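Local structure of 39 kDa initiator binding protein (Trichomonas vaginalis, 1PP7) at residues 33-38 with 86-92; 59-65 with 109-113. The protein binds the initiator (Inr) element of core promoters, here that of the ferredoxin gene, through this N-terminal DNA-binding domain and so probably helps start transcription. All coordinates share one frame; numbering follows the deposited sequence.

How the contacts relate
Both contacts lie within the initiator-binding domain, a helix-turn-helix-type DNA-binding domain, with centres about 14 Å apart. Their segments alternate along the chain: 33-38, then 59-65, then 86-92, then 109-113. Contact 1 joins the start of helix 34-45 to the end of helix 80-89 at the DNA backbone. Contact 2 joins the loop between strands 57-59 and 65-67 to the short strand 110-111, about 11 Å from the nucleic acid at its nearest atom. They meet where Phe65 packs on Leu38 and Phe92, and Phe110 on Phe92, so the aromatic cluster of contact 2 adjoins the apolar layer beneath the phosphate-binding helix ends.

Contact 1: 33-38 with 86-92. With nucleotides of chain A; nucleotides of chain B.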
loop_
_atom_site.group_PDB
_atom_site.type_symbol
_atom_site.label_atom_id
_atom_site.label_comp_id
_atom_site.label_asym_id
_atom_site.label_seq_id
_atom_site.Cartn_x
_atom_site.Cartn_y
_atom_site.Cartn_z
ATOM N N ARG C 33 3.008 0.921 -11.744
ATOM C CA ARG C 33 1.652 0.478 -11.416
ATOM C C ARG C 33 1.317 0.293 -9.915
ATOM O O ARG C 33 2.194 0.044 -9.082
ATOM C CB ARG C 33 1.303 -0.762 -12.220
ATOM C CG ARG C 33 1.305 -0.399 -13.664
ATOM C CD ARG C 33 0.933 -1.493 -14.553
ATOM N NE ARG C 33 -0.469 -1.805 -14.338
ATOM C CZ ARG C 33 -1.189 -2.545 -15.179
ATOM N NH1 ARG C 33 -0.626 -3.048 -16.282
ATOM N NH2 ARG C 33 -2.476 -2.757 -14.936
ATOM N N PHE C 34 0.041 0.451 -9.590
ATOM C CA PHE C 34 -0.456 0.368 -8.198
ATOM C C PHE C 34 0.010 -0.858 -7.362
ATOM O O PHE C 34 0.436 -0.711 -6.231
ATOM C CB PHE C 34 -2.001 0.457 -8.220
ATOM C CG PHE C 34 -2.620 0.320 -6.879
ATOM C CD1 PHE C 34 -3.057 -0.933 -6.421
ATOM C CD2 PHE C 34 -2.709 1.417 -6.034
ATOM C CE1 PHE C 34 -3.573 -1.087 -5.134
ATOM C CE2 PHE C 34 -3.224 1.246 -4.738
ATOM C CZ PHE C 34 -3.657 -0.025 -4.302
ATOM N N PRO C 35 -0.062 -2.081 -7.936
ATOM C CA PRO C 35 0.375 -3.283 -7.209
ATOM C C PRO C 35 1.797 -3.138 -6.694
ATOM O O PRO C 35 2.029 -3.411 -5.502
ATOM C CB PRO C 35 0.299 -4.407 -8.261
ATOM C CG PRO C 35 -0.746 -3.925 -9.188
ATOM C CD PRO C 35 -0.463 -2.426 -9.316
ATOM N N ARG C 36 2.734 -2.714 -7.579
ATOM C CA ARG C 36 4.131 -2.593 -7.189
ATOM C C ARG C 36 4.372 -1.392 -6.317
ATOM O O ARG C 36 5.349 -1.362 -5.548
ATOM C CB ARG C 36 5.054 -2.580 -8.388
ATOM C CG ARG C 36 5.123 -3.912 -9.084
ATOM C CD ARG C 36 6.332 -3.939 -9.934
ATOM N NE ARG C 36 6.400 -5.062 -10.848
ATOM C CZ ARG C 36 7.445 -5.221 -11.644
ATOM N NH1 ARG C 36 8.419 -4.291 -11.580
ATOM N NH2 ARG C 36 7.566 -6.302 -12.443
ATOM N N LYS C 37 3.505 -0.392 -6.422
ATOM C CA LYS C 37 3.625 0.719 -5.499
ATOM C C LYS C 37 3.186 0.162 -4.115
ATOM O O LYS C 37 3.878 0.377 -3.118
ATOM C CB LYS C 37 2.741 1.895 -5.910
ATOM C CG LYS C 37 3.242 2.515 -7.203
ATOM C CD LYS C 37 2.218 3.433 -7.827
ATOM C CE LYS C 37 2.906 4.618 -8.467
ATOM N NZ LYS C 37 2.006 5.419 -9.398
ATOM N N LEU C 38 2.076 -0.574 -4.051
ATOM C CA LEU C 38 1.648 -1.113 -2.763
ATOM C C LEU C 38 2.753 -1.989 -2.246
ATOM O O LEU C 38 3.111 -1.905 -1.071
ATOM C CB LEU C 38 0.393 -1.983 -2.875
ATOM C CG LEU C 38 -0.804 -1.590 -2.010
ATOM C CD1 LEU C 38 -1.803 -2.742 -1.928
ATOM C CD2 LEU C 38 -0.317 -1.122 -0.631
ATOM N N ASN C 86 -9.011 0.988 -7.184
ATOM C CA ASN C 86 -7.808 0.264 -7.571
ATOM C C ASN C 86 -7.732 -1.164 -6.953
ATOM O O ASN C 86 -7.280 -2.121 -7.652
ATOM C CB ASN C 86 -6.546 1.051 -7.172
ATOM C CG ASN C 86 -6.301 2.293 -8.050
ATOM O OD1 ASN C 86 -6.916 2.478 -9.136
ATOM N ND2 ASN C 86 -5.407 3.142 -7.581
ATOM N N LEU C 87 -8.120 -1.310 -5.671
ATOM C CA LEU C 87 -8.087 -2.638 -5.036
ATOM C C LEU C 87 -9.075 -3.570 -5.801
ATOM O O LEU C 87 -8.719 -4.715 -6.200
ATOM C CB LEU C 87 -8.452 -2.558 -3.537
ATOM C CG LEU C 87 -7.495 -1.679 -2.707
ATOM C CD1 LEU C 87 -7.945 -1.689 -1.327
ATOM C CD2 LEU C 87 -6.108 -2.165 -2.735
ATOM N N ARG C 88 -10.281 -3.045 -6.017
ATOM C CA ARG C 88 -11.333 -3.710 -6.756
ATOM C C ARG C 88 -10.861 -4.146 -8.152
ATOM O O ARG C 88 -10.834 -5.351 -8.452
ATOM C CB ARG C 88 -12.576 -2.778 -6.856
ATOM C CG ARG C 88 -13.481 -2.902 -8.146
ATOM C CD ARG C 88 -14.887 -3.346 -7.793
ATOM N NE ARG C 88 -14.892 -3.806 -6.404
ATOM C CZ ARG C 88 -15.820 -4.587 -5.834
ATOM N NH1 ARG C 88 -16.869 -5.031 -6.550
ATOM N NH2 ARG C 88 -15.692 -4.916 -4.533
ATOM N N ASP C 89 -10.441 -3.194 -8.978
ATOM C CA ASP C 89 -10.037 -3.512 -10.360
ATOM C C ASP C 89 -8.766 -4.287 -10.531
ATOM O O ASP C 89 -8.554 -4.888 -11.569
ATOM C CB ASP C 89 -9.994 -2.241 -11.215
ATOM C CG ASP C 89 -11.305 -1.402 -11.101
ATOM O OD1 ASP C 89 -11.267 -0.182 -11.470
ATOM O OD2 ASP C 89 -12.365 -1.950 -10.647
ATOM N N LEU C 90 -7.907 -4.301 -9.519
ATOM C CA LEU C 90 -6.674 -5.075 -9.631
ATOM C C LEU C 90 -6.741 -6.442 -8.932
ATOM O O LEU C 90 -5.730 -7.134 -8.782
ATOM C CB LEU C 90 -5.468 -4.232 -9.182
ATOM C CG LEU C 90 -5.296 -2.984 -10.084
ATOM C CD1 LEU C 90 -4.121 -2.173 -9.713
ATOM C CD2 LEU C 90 -5.140 -3.445 -11.515
ATOM N N ALA C 91 -7.939 -6.838 -8.508
ATOM C CA ALA C 91 -8.177 -8.157 -7.919
ATOM C C ALA C 91 -7.563 -8.445 -6.558
ATOM O O ALA C 91 -6.990 -9.553 -6.314
ATOM C CB ALA C 91 -7.783 -9.305 -8.963
ATOM N N PHE C 92 -7.640 -7.436 -5.691
ATOM C CA PHE C 92 -7.208 -7.606 -4.306
ATOM C C PHE C 92 -8.499 -8.130 -3.669
ATOM O O PHE C 92 -9.605 -7.774 -4.047
ATOM C CB PHE C 92 -6.735 -6.301 -3.691
ATOM C CG PHE C 92 -5.322 -5.967 -4.054
ATOM C CD1 PHE C 92 -4.271 -6.266 -3.177
ATOM C CD2 PHE C 92 -5.025 -5.446 -5.334
ATOM C CE1 PHE C 92 -2.951 -6.062 -3.568
ATOM C CE2 PHE C 92 -3.729 -5.234 -5.742
ATOM C CZ PHE C 92 -2.676 -5.537 -4.867
ATOM P P DC A 6 -2.659 0.787 -12.671
ATOM O OP1 DC A 6 -1.819 1.391 -11.578
ATOM O OP2 DC A 6 -2.493 -0.661 -13.055
ATOM O "O5'" DC A 6 -4.213 1.084 -12.377
ATOM C "C5'" DC A 6 -4.648 2.140 -11.492
ATOM C "C4'" DC A 6 -4.411 3.505 -12.100
ATOM O "O4'" DC A 6 -5.134 3.601 -13.345
ATOM C "C3'" DC A 6 -4.871 4.710 -11.267
ATOM O "O3'" DC A 6 -3.824 5.637 -11.052
ATOM C "C2'" DC A 6 -5.943 5.399 -12.094
ATOM C "C1'" DC A 6 -5.663 4.913 -13.499
ATOM N N1 DC A 6 -6.861 4.800 -14.343
ATOM C C2 DC A 6 -7.475 5.965 -14.807
ATOM O O2 DC A 6 -7.037 7.062 -14.443
ATOM N N3 DC A 6 -8.528 5.864 -15.631
ATOM C C4 DC A 6 -8.992 4.653 -15.982
ATOM N N4 DC A 6 -10.032 4.607 -16.801
ATOM C C5 DC A 6 -8.410 3.449 -15.501
ATOM C C6 DC A 6 -7.358 3.570 -14.688
ATOM P P DG B 4 -15.617 -2.166 -2.624
ATOM O OP1 DG B 4 -15.312 -3.627 -2.470
ATOM O OP2 DG B 4 -14.555 -1.218 -3.013
ATOM O "O5'" DG B 4 -16.803 -2.039 -3.669
ATOM C "C5'" DG B 4 -18.082 -2.561 -3.327
ATOM C "C4'" DG B 4 -19.138 -1.998 -4.244
ATOM O "O4'" DG B 4 -19.437 -0.626 -3.876
ATOM C "C3'" DG B 4 -18.716 -1.962 -5.707
ATOM O "O3'" DG B 4 -19.852 -2.337 -6.491
ATOM C "C2'" DG B 4 -18.270 -0.512 -5.895
ATOM C "C1'" DG B 4 -19.210 0.242 -4.959
ATOM N N9 DG B 4 -18.770 1.532 -4.427
ATOM C C8 DG B 4 -17.602 1.843 -3.734
ATOM N N7 DG B 4 -17.519 3.114 -3.390
ATOM C C5 DG B 4 -18.700 3.669 -3.882
ATOM C C6 DG B 4 -19.185 5.010 -3.831
ATOM O O6 DG B 4 -18.666 5.990 -3.295
ATOM N N1 DG B 4 -20.419 5.139 -4.489
ATOM C C2 DG B 4 -21.103 4.097 -5.109
ATOM N N2 DG B 4 -22.282 4.388 -5.700
ATOM N N3 DG B 4 -20.659 2.847 -5.149
ATOM C C4 DG B 4 -19.473 2.703 -4.530
ATOM P P DA A 5 -2.322 -1.046 -19.138
ATOM O OP1 DA A 5 -1.038 -1.758 -19.245
ATOM O OP2 DA A 5 -3.613 -1.786 -19.210
ATOM O "O5'" DA A 5 -2.311 -0.232 -17.779
ATOM C "C5'" DA A 5 -1.332 0.777 -17.552
ATOM C "C4'" DA A 5 -1.810 1.670 -16.432
ATOM O "O4'" DA A 5 -2.728 2.643 -16.969
ATOM C "C3'" DA A 5 -2.584 0.954 -15.318
ATOM O "O3'" DA A 5 -2.312 1.576 -14.044
ATOM C "C2'" DA A 5 -4.023 1.185 -15.725
ATOM C "C1'" DA A 5 -3.918 2.601 -16.252
ATOM N N9 DA A 5 -4.988 3.088 -17.129
ATOM C C8 DA A 5 -5.988 2.376 -17.760
ATOM N N7 DA A 5 -6.854 3.127 -18.404
ATOM C C5 DA A 5 -6.385 4.419 -18.206
ATOM C C6 DA A 5 -6.897 5.673 -18.602
ATOM N N6 DA A 5 -7.989 5.803 -19.394
ATOM N N1 DA A 5 -6.240 6.786 -18.173
ATOM C C2 DA A 5 -5.116 6.629 -17.425
ATOM N N3 DA A 5 -4.520 5.494 -17.015
ATOM C C4 DA A 5 -5.223 4.414 -17.437
#
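The Phe34 ring lies under Asn86, whose CB sits 3.9 Å from the ring centroid and 5° off the normal, a CH-pi contact over the centre of the face. This packing joins two helices of the helix-turn-helix-type domain, 34-45 by its first turn and 80-89 by its last. Phe34 has CG anti to its own N (chi1 177°), which carries the ring across to the second helix; there Leu87 CD2 meets the ring edge, 3.6 Å from CZ. Leu90 CD1 fills the corner between Phe34 and Pro35, lying 3.7 Å from Pro35 CD. Leu38 CD1 approaches Phe92 CE1 at 3.9 Å. A Schellman motif with Ala91 as C-prime residue ends helix 80-89 and leads into Phe92.

Above this apolar layer both helix ends meet DNA. Asn86 ND2 donates to a phosphate of a further nucleotide, while Arg88 reaches toward DG4 of chain B. Arg33, the N-cap residue, bends at chi3 and turns its guanidinium edge to DC6 of chain A: NE and NH2 both donate to OP2, at 2.7 and 2.8 Å, both markedly bent. The other oxygen of the same phosphate is taken by the main chain at the start of helix 34-45, an end whose dipole would probably favour the anion; Phe34 N donates to OP1 of DC6 of chain A at 2.9 Å, nearly straight at 167°.

Contact 2: 59-65 with 109-113; sequences WISDTEF and GFTRN
The two backbones come closest at Thr63 and Thr111, whose CA atoms are 4.7 Å apart, and a single direct main-chain bond joins them, Arg112 N to Asp62 O at 3.1 Å, with the donor tilted 23° from the carbonyl plane. A water lies between Thr63 O and Phe110 O, close to both. Trp59 carries much of the side-chain packing: its indole slips beneath the 111-112 peptide, with Arg112 N over one face and CH2 3.3 Å from Thr111 C. Another water accepts from Trp59 NE1 and donates to Arg112 O, joining the indole N-H to the main chain just after strand 110-111.

Segment 59-65 forms the turn between strands 57-59 and 65-67 of the antiparallel sheet, and Ser61 OG shapes it as an ST turn by accepting from Thr63 N. Phe65 joins Trp59 and Phe110 in an aromatic cluster, all three touching Leu42 of helix 34-45. Phe110 CE1 sits 3.5 Å from both Trp59 CH2 and Phe65 CE1; its ring plane is inclined 39° to the indole six-membered ring. Thr111 O accepts from NE2 of His39, a zinc-binding residue, and Phe110 meets its ring edge-to-face. Surface-exposed Arg112 doubles back through bends at chi2 and chi3, bringing Ser61 O over one guanidinium face. Asp62 OD1 reaches the guanidinium edge in plane, forming a salt bridge with weak hydrogen bonds from NE (3.4 Å) and NH2 (3.5 Å) of Arg112.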
loop_
_atom_site.group_PDB
_atom_site.type_symbol
_atom_site.label_atom_id
_atom_site.label_comp_id
_atom_site.label_asym_id
_atom_site.label_seq_id
_atom_site.Cartn_x
_atom_site.Cartn_y
_atom_site.Cartn_z
ATOM N N TRP C 59 2.395 -6.871 6.645
ATOM C CA TRP C 59 2.056 -8.275 6.416
ATOM C C TRP C 59 1.674 -8.945 7.739
ATOM O O TRP C 59 2.293 -8.713 8.794
ATOM C CB TRP C 59 3.243 -9.043 5.841
ATOM C CG TRP C 59 3.681 -8.587 4.472
ATOM C CD1 TRP C 59 4.796 -7.842 4.172
ATOM C CD2 TRP C 59 3.040 -8.885 3.212
ATOM N NE1 TRP C 59 4.879 -7.669 2.814
ATOM C CE2 TRP C 59 3.819 -8.298 2.205
ATOM C CE3 TRP C 59 1.888 -9.595 2.849
ATOM C CZ2 TRP C 59 3.490 -8.387 0.871
ATOM C CZ3 TRP C 59 1.557 -9.691 1.524
ATOM C CH2 TRP C 59 2.354 -9.087 0.546
ATOM N N ILE C 60 0.660 -9.779 7.697
ATOM C CA ILE C 60 0.298 -10.515 8.902
ATOM C C ILE C 60 0.766 -11.994 8.648
ATOM O O ILE C 60 0.870 -12.799 9.559
ATOM C CB ILE C 60 -1.228 -10.352 9.205
ATOM C CG1 ILE C 60 -2.069 -10.933 8.083
ATOM C CG2 ILE C 60 -1.562 -8.844 9.337
ATOM C CD1 ILE C 60 -3.516 -10.545 8.209
ATOM N N SER C 61 1.066 -12.325 7.400
ATOM C CA SER C 61 1.589 -13.648 7.072
ATOM C C SER C 61 2.347 -13.519 5.747
ATOM O O SER C 61 2.489 -12.395 5.224
ATOM C CB SER C 61 0.465 -14.679 6.962
ATOM O OG SER C 61 -0.390 -14.424 5.865
ATOM N N ASP C 62 2.853 -14.627 5.207
ATOM C CA ASP C 62 3.563 -14.587 3.921
ATOM C C ASP C 62 2.613 -14.078 2.826
ATOM O O ASP C 62 3.064 -13.554 1.780
ATOM C CB ASP C 62 4.058 -15.984 3.486
ATOM C CG ASP C 62 5.427 -16.375 4.088
ATOM O OD1 ASP C 62 6.256 -15.470 4.405
ATOM O OD2 ASP C 62 5.671 -17.614 4.210
ATOM N N THR C 63 1.305 -14.192 3.073
ATOM C CA THR C 63 0.323 -13.819 2.045
ATOM C C THR C 63 -0.847 -12.858 2.311
ATOM O O THR C 63 -1.658 -12.615 1.425
ATOM C CB THR C 63 -0.288 -15.095 1.450
ATOM O OG1 THR C 63 -0.957 -15.815 2.488
ATOM C CG2 THR C 63 0.781 -15.989 0.879
ATOM N N GLU C 64 -0.949 -12.320 3.507
ATOM C CA GLU C 64 -2.039 -11.431 3.802
ATOM C C GLU C 64 -1.445 -10.196 4.442
ATOM O O GLU C 64 -0.412 -10.269 5.108
ATOM C CB GLU C 64 -3.041 -12.137 4.763
ATOM C CG GLU C 64 -3.363 -13.574 4.295
ATOM C CD GLU C 64 -4.576 -14.261 4.995
ATOM O OE1 GLU C 64 -4.907 -15.424 4.584
ATOM O OE2 GLU C 64 -5.192 -13.661 5.937
ATOM N N PHE C 65 -2.081 -9.053 4.239
ATOM C CA PHE C 65 -1.626 -7.803 4.844
ATOM C C PHE C 65 -2.861 -7.085 5.342
ATOM O O PHE C 65 -3.988 -7.393 4.954
ATOM C CB PHE C 65 -0.846 -6.893 3.840
ATOM C CG PHE C 65 -1.638 -6.443 2.609
ATOM C CD1 PHE C 65 -1.699 -7.262 1.451
ATOM C CD2 PHE C 65 -2.201 -5.168 2.556
ATOM C CE1 PHE C 65 -2.292 -6.821 0.276
ATOM C CE2 PHE C 65 -2.807 -4.693 1.376
ATOM C CZ PHE C 65 -2.852 -5.524 0.228
ATOM N N GLY C 109 -0.479 -14.317 -5.889
ATOM C CA GLY C 109 0.857 -13.969 -6.323
ATOM C C GLY C 109 1.386 -12.672 -5.705
ATOM O O GLY C 109 2.408 -12.116 -6.152
ATOM N N PHE C 110 0.688 -12.184 -4.684
ATOM C CA PHE C 110 1.091 -10.971 -4.021
ATOM C C PHE C 110 1.497 -11.392 -2.579
ATOM O O PHE C 110 0.659 -11.627 -1.689
ATOM C CB PHE C 110 -0.081 -9.976 -4.089
ATOM C CG PHE C 110 0.252 -8.612 -3.566
ATOM C CD1 PHE C 110 0.152 -8.325 -2.191
ATOM C CD2 PHE C 110 0.738 -7.622 -4.425
ATOM C CE1 PHE C 110 0.541 -7.080 -1.693
ATOM C CE2 PHE C 110 1.133 -6.361 -3.919
ATOM C CZ PHE C 110 1.033 -6.100 -2.556
ATOM N N THR C 111 2.799 -11.473 -2.360
ATOM C CA THR C 111 3.316 -11.931 -1.082
ATOM C C THR C 111 4.555 -11.174 -0.669
ATOM O O THR C 111 5.082 -10.339 -1.434
ATOM C CB THR C 111 3.745 -13.427 -1.159
ATOM O OG1 THR C 111 4.927 -13.561 -1.977
ATOM C CG2 THR C 111 2.696 -14.241 -1.801
ATOM N N ARG C 112 5.024 -11.536 0.533
ATOM C CA ARG C 112 6.217 -10.992 1.166
ATOM C C ARG C 112 7.295 -10.853 0.119
ATOM O O ARG C 112 7.905 -9.808 0.035
ATOM C CB ARG C 112 6.682 -11.918 2.300
ATOM C CG ARG C 112 7.790 -11.383 3.239
ATOM C CD ARG C 112 7.270 -11.074 4.650
ATOM N NE ARG C 112 6.562 -12.205 5.256
ATOM C CZ ARG C 112 6.012 -12.181 6.467
ATOM N NH1 ARG C 112 6.076 -11.086 7.208
ATOM N NH2 ARG C 112 5.413 -13.260 6.953
ATOM N N ASN C 113 7.542 -11.887 -0.677
ATOM C CA ASN C 113 8.554 -11.778 -1.733
ATOM C C ASN C 113 8.111 -12.042 -3.180
ATOM O O ASN C 113 8.873 -12.549 -4.011
ATOM C CB ASN C 113 9.834 -12.587 -1.399
ATOM C CG ASN C 113 9.549 -13.998 -0.948
ATOM O OD1 ASN C 113 8.876 -14.765 -1.658
ATOM N ND2 ASN C 113 10.049 -14.358 0.250
HETATM O O HOH W 1 7.370 -7.255 0.942
HETATM O O HOH W 2 -1.709 -11.956 -1.050
#